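Local coordinates for putative uncharacterized protein (Methanosarcina barkeri str. Fusaro, PDB 3P43) that probably acts as a manganese-dependent 3'-phosphoesterase of the LigD family, cleaning blocked 3' ends of DNA during repair, at residues 44-49 against 120-125; 63-68 against 101-106. All coordinates share one frame; numbering follows the deposited sequence.

Followed from the N terminus, the first of the four segments to appear is 44-49, on strand 42-50, which is antiparallel to both 31-38 and 53-59. The chain then passes through 63-68, in the loop leading to strand 70-80, and returns much later along strand 98-114, where 101-106 meets that loop and interaction 2 closes. The next strand, 117-123, holds most of 120-125 and brings it back to 44-49, closing interaction 1, so the shorter loop lies wholly within the longer one and the two do not cross. Interaction 1 joins opposing strands through the barrel interior; interaction 2 fixes a connecting loop to the wall. They touch where K125 N probably hydrogen-bonds to D104 OD1, at 3.0 Å.

Interaction 1: residues 44-49 against 120-125; sequences YDFRLE and VSLEGK. With MN (manganese (II) ion), chain B.
F46 and L48 meet L122 and V120 in a buried apolar contact across the interior of the beta barrel, between two strands that are not partners in the sheet. Their short axes pass 10.8 Å apart at 106°, a separation filled by side chains, and no hydrogen bond spans it. F46 and L122 approach from opposite directions. With CG anti to the backbone N (chi1 176°), the phenylalanine reaches inward, and its CE1 lies 4.1 Å from L122 CD1, the methyl sitting at the ring edge, near the ring plane. The branched end of L48 serves two partners: CD1 lies 4.1 Å from V120 CG1, while CD2 is 4.3 Å from L122 CD2. L122 thus uses one methyl for the aromatic ring and the other for the leucine. F147 meets the F46 ring with the planes at about 40°, and F108 packs against both leucines, extending the core.

Alternation along strand 44-49 illustrates how a barrel strand can serve two environments: F46 and L48 point toward 120-125, whereas D45 belongs to the manganese site completed by H37 and H43. R47 NE and NH1 bond to Q35 and S56, and D45 CB lies over one face of the guanidinium. The pairing of R47 NH2 with D45 OD2 is long and out of plane, a matter of charge alone; D45 OD2 itself binds manganese at 2.2 Å.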
# COMPACT_ATOMS: atom_id res chain seq x y z
N TYR A 44 7.75 0.30 -3.09
CA TYR A 44 6.39 0.24 -3.57
C TYR A 44 5.45 0.91 -2.59
O TYR A 44 5.47 0.63 -1.40
CB TYR A 44 5.97 -1.20 -3.84
CG TYR A 44 6.67 -1.81 -5.03
CD1 TYR A 44 6.02 -1.95 -6.25
CD2 TYR A 44 7.99 -2.25 -4.94
CE1 TYR A 44 6.66 -2.49 -7.35
CE2 TYR A 44 8.64 -2.80 -6.04
CZ TYR A 44 7.97 -2.92 -7.24
OH TYR A 44 8.60 -3.47 -8.33
N ASP A 45 4.63 1.82 -3.11
CA ASP A 45 3.63 2.46 -2.28
C ASP A 45 2.32 1.72 -2.44
O ASP A 45 1.80 1.57 -3.54
CB ASP A 45 3.51 3.94 -2.63
CG ASP A 45 4.74 4.73 -2.24
OD1 ASP A 45 5.10 4.70 -1.05
OD2 ASP A 45 5.35 5.37 -3.11
N PHE A 46 1.81 1.22 -1.31
CA PHE A 46 0.56 0.50 -1.27
C PHE A 46 -0.52 1.41 -0.67
O PHE A 46 -0.36 1.91 0.44
CB PHE A 46 0.72 -0.78 -0.42
CG PHE A 46 -0.55 -1.54 -0.25
CD1 PHE A 46 -1.05 -2.32 -1.28
CD2 PHE A 46 -1.25 -1.48 0.94
CE1 PHE A 46 -2.23 -3.02 -1.12
CE2 PHE A 46 -2.43 -2.18 1.10
CZ PHE A 46 -2.92 -2.95 0.06
N ARG A 47 -1.60 1.63 -1.41
CA ARG A 47 -2.62 2.60 -1.01
C ARG A 47 -4.02 2.01 -1.03
O ARG A 47 -4.41 1.34 -1.98
CB ARG A 47 -2.59 3.81 -1.93
CG ARG A 47 -1.22 4.42 -2.15
CD ARG A 47 -1.35 5.70 -2.95
NE ARG A 47 -0.09 6.06 -3.58
CZ ARG A 47 0.91 6.66 -2.95
NH1 ARG A 47 0.79 6.95 -1.66
NH2 ARG A 47 2.03 6.95 -3.60
N LEU A 48 -4.77 2.29 0.03
CA LEU A 48 -6.16 1.84 0.15
C LEU A 48 -7.07 3.05 0.26
O LEU A 48 -6.82 3.96 1.05
CB LEU A 48 -6.34 0.99 1.41
CG LEU A 48 -5.71 -0.40 1.47
CD1 LEU A 48 -5.82 -0.96 2.88
CD2 LEU A 48 -6.35 -1.34 0.45
N GLU A 49 -8.14 3.06 -0.53
CA GLU A 49 -9.12 4.13 -0.42
C GLU A 49 -9.94 3.95 0.84
O GLU A 49 -10.65 2.96 1.00
CB GLU A 49 -10.05 4.18 -1.63
CG GLU A 49 -11.17 5.21 -1.47
CD GLU A 49 -12.12 5.25 -2.65
OE1 GLU A 49 -11.77 4.70 -3.72
OE2 GLU A 49 -13.22 5.84 -2.51
N VAL A 120 -8.26 -6.85 4.26
CA VAL A 120 -8.99 -6.49 3.05
C VAL A 120 -8.95 -7.60 2.01
O VAL A 120 -8.00 -8.37 1.94
CB VAL A 120 -8.39 -5.22 2.41
CG1 VAL A 120 -8.52 -4.05 3.35
CG2 VAL A 120 -6.92 -5.46 2.05
N SER A 121 -10.00 -7.69 1.20
CA SER A 121 -9.99 -8.62 0.08
C SER A 121 -9.72 -7.84 -1.20
O SER A 121 -10.53 -7.02 -1.63
CB SER A 121 -11.31 -9.37 -0.03
OG SER A 121 -11.28 -10.29 -1.10
N LEU A 122 -8.56 -8.09 -1.81
CA LEU A 122 -8.14 -7.33 -2.98
C LEU A 122 -8.56 -7.98 -4.30
O LEU A 122 -8.53 -9.21 -4.43
CB LEU A 122 -6.62 -7.15 -2.97
CG LEU A 122 -5.98 -6.50 -1.74
CD1 LEU A 122 -4.50 -6.29 -1.99
CD2 LEU A 122 -6.65 -5.18 -1.43
N GLU A 123 -8.92 -7.15 -5.26
CA GLU A 123 -9.26 -7.64 -6.60
C GLU A 123 -8.43 -6.90 -7.65
O GLU A 123 -8.93 -6.01 -8.33
CB GLU A 123 -10.75 -7.47 -6.87
CG GLU A 123 -11.22 -8.06 -8.19
CD GLU A 123 -10.81 -9.52 -8.34
OE1 GLU A 123 -11.32 -10.37 -7.58
OE2 GLU A 123 -9.97 -9.81 -9.23
N GLY A 124 -7.16 -7.28 -7.77
CA GLY A 124 -6.27 -6.68 -8.74
C GLY A 124 -5.76 -7.70 -9.74
O GLY A 124 -6.27 -8.82 -9.81
N LYS A 125 -4.75 -7.31 -10.51
CA LYS A 125 -4.18 -8.19 -11.53
C LYS A 125 -2.97 -8.94 -10.98
O LYS A 125 -2.64 -10.03 -11.44
CB LYS A 125 -3.76 -7.39 -12.76
CG LYS A 125 -4.90 -6.72 -13.49
CD LYS A 125 -4.41 -6.09 -14.78
CE LYS A 125 -5.56 -5.56 -15.62
NZ LYS A 125 -5.06 -4.96 -16.89
MN MN B . 6.93 6.42 -1.95

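Interaction 2: residues 63-68 against 101-106; sequences PPKDAG and EIWDRG
The W103 indole has P63 over one face of its six-membered ring and K65 coming in obliquely, while the ring of Y44 meets it edge-to-face. This places a loop proline on an aromatic side chain carried by a barrel strand at a classic beta bulge, where W103 and D104 both face V34. P63 CD makes a CH-pi contact, 4.3 Å from the ring centroid and 21° off the normal, displaced toward the rim beside CZ3. K65 adds its aliphatic part: the chain runs extended beyond CG, so that CE comes within 3.7 Å of W103 CZ2, and K65 NZ makes a long, weak ion pair with E126. A first torsion of -176° swings the indole away from its own backbone N and out to the loop, which also brings W103 CH2 to 3.9 Å from P63 O. With an alanine in place of W103, P63 would probably lose the face it rests on and the K65 chain would probably be less held at CE. The other bulge residue, D104, turns to the loop that follows strand 117-123, where its OD2 accepts from the backbone N of E126 and L127; its OD1 also takes a weak, bent bond from R105 N at 2.8 Å.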
# COMPACT_ATOMS: atom_id res chain seq x y z
N PRO A 63 4.91 -6.01 -3.18
CA PRO A 63 3.86 -6.62 -2.36
C PRO A 63 3.76 -8.10 -2.71
O PRO A 63 3.92 -8.45 -3.88
CB PRO A 63 2.60 -5.87 -2.81
CG PRO A 63 3.11 -4.53 -3.25
CD PRO A 63 4.44 -4.82 -3.90
N PRO A 64 3.53 -8.96 -1.72
CA PRO A 64 3.62 -10.40 -1.97
C PRO A 64 2.39 -10.90 -2.73
O PRO A 64 1.26 -10.61 -2.33
CB PRO A 64 3.67 -11.00 -0.56
CG PRO A 64 2.93 -10.01 0.29
CD PRO A 64 3.19 -8.65 -0.31
N LYS A 65 2.60 -11.64 -3.81
CA LYS A 65 1.50 -12.15 -4.62
C LYS A 65 0.93 -13.44 -4.04
O LYS A 65 -0.20 -13.83 -4.36
CB LYS A 65 1.94 -12.38 -6.06
CG LYS A 65 2.42 -11.13 -6.78
CD LYS A 65 2.87 -11.46 -8.19
CE LYS A 65 3.57 -10.30 -8.85
NZ LYS A 65 4.04 -10.62 -10.23
N ASP A 66 1.71 -14.11 -3.20
CA ASP A 66 1.29 -15.36 -2.58
C ASP A 66 1.51 -15.32 -1.07
O ASP A 66 2.41 -14.63 -0.59
CB ASP A 66 2.09 -16.53 -3.17
CG ASP A 66 1.73 -16.82 -4.61
OD1 ASP A 66 0.57 -16.56 -5.00
OD2 ASP A 66 2.60 -17.32 -5.35
N ALA A 67 0.71 -16.08 -0.33
CA ALA A 67 0.89 -16.21 1.11
C ALA A 67 2.27 -16.79 1.40
O ALA A 67 2.96 -17.26 0.49
CB ALA A 67 -0.19 -17.09 1.71
N GLY A 68 2.68 -16.74 2.67
CA GLY A 68 3.97 -17.25 3.09
C GLY A 68 5.03 -16.18 3.28
O GLY A 68 5.93 -16.34 4.10
N GLU A 101 5.16 4.67 -11.16
CA GLU A 101 4.48 3.81 -12.12
C GLU A 101 3.42 2.96 -11.44
O GLU A 101 3.62 2.49 -10.32
CB GLU A 101 5.46 2.91 -12.86
CG GLU A 101 4.78 1.94 -13.83
CD GLU A 101 5.77 1.19 -14.70
OE1 GLU A 101 6.39 0.23 -14.19
OE2 GLU A 101 5.93 1.56 -15.88
N ILE A 102 2.29 2.76 -12.11
CA ILE A 102 1.24 1.92 -11.57
C ILE A 102 1.66 0.47 -11.73
O ILE A 102 1.77 -0.02 -12.86
CB ILE A 102 -0.11 2.12 -12.28
CG1 ILE A 102 -0.51 3.60 -12.28
CG2 ILE A 102 -1.19 1.30 -11.59
CD1 ILE A 102 -1.09 4.06 -10.97
N TRP A 103 1.91 -0.20 -10.61
CA TRP A 103 2.29 -1.61 -10.60
C TRP A 103 1.07 -2.52 -10.57
O TRP A 103 1.04 -3.56 -11.23
CB TRP A 103 3.19 -1.90 -9.41
CG TRP A 103 3.72 -3.30 -9.36
CD1 TRP A 103 4.78 -3.80 -10.06
CD2 TRP A 103 3.25 -4.38 -8.53
NE1 TRP A 103 4.99 -5.12 -9.73
CE2 TRP A 103 4.06 -5.50 -8.79
CE3 TRP A 103 2.21 -4.50 -7.60
CZ2 TRP A 103 3.87 -6.72 -8.16
CZ3 TRP A 103 2.03 -5.72 -6.97
CH2 TRP A 103 2.85 -6.81 -7.25
N ASP A 104 0.06 -2.14 -9.78
CA ASP A 104 -1.22 -2.84 -9.79
C ASP A 104 -2.33 -1.86 -9.42
O ASP A 104 -2.08 -0.80 -8.84
CB ASP A 104 -1.22 -4.03 -8.82
CG ASP A 104 -2.36 -5.00 -9.08
OD1 ASP A 104 -2.98 -4.94 -10.16
OD2 ASP A 104 -2.65 -5.84 -8.20
N ARG A 105 -3.56 -2.23 -9.75
CA ARG A 105 -4.69 -1.37 -9.48
C ARG A 105 -5.97 -2.20 -9.45
O ARG A 105 -6.16 -3.10 -10.27
CB ARG A 105 -4.79 -0.28 -10.55
CG ARG A 105 -5.81 0.80 -10.22
CD ARG A 105 -6.23 1.57 -11.45
NE ARG A 105 -7.43 2.35 -11.17
CZ ARG A 105 -7.42 3.56 -10.62
NH1 ARG A 105 -6.27 4.13 -10.31
NH2 ARG A 105 -8.57 4.19 -10.39
N GLY A 106 -6.86 -1.90 -8.51
CA GLY A 106 -8.09 -2.65 -8.43
C GLY A 106 -9.06 -2.08 -7.42
O GLY A 106 -8.96 -0.92 -7.03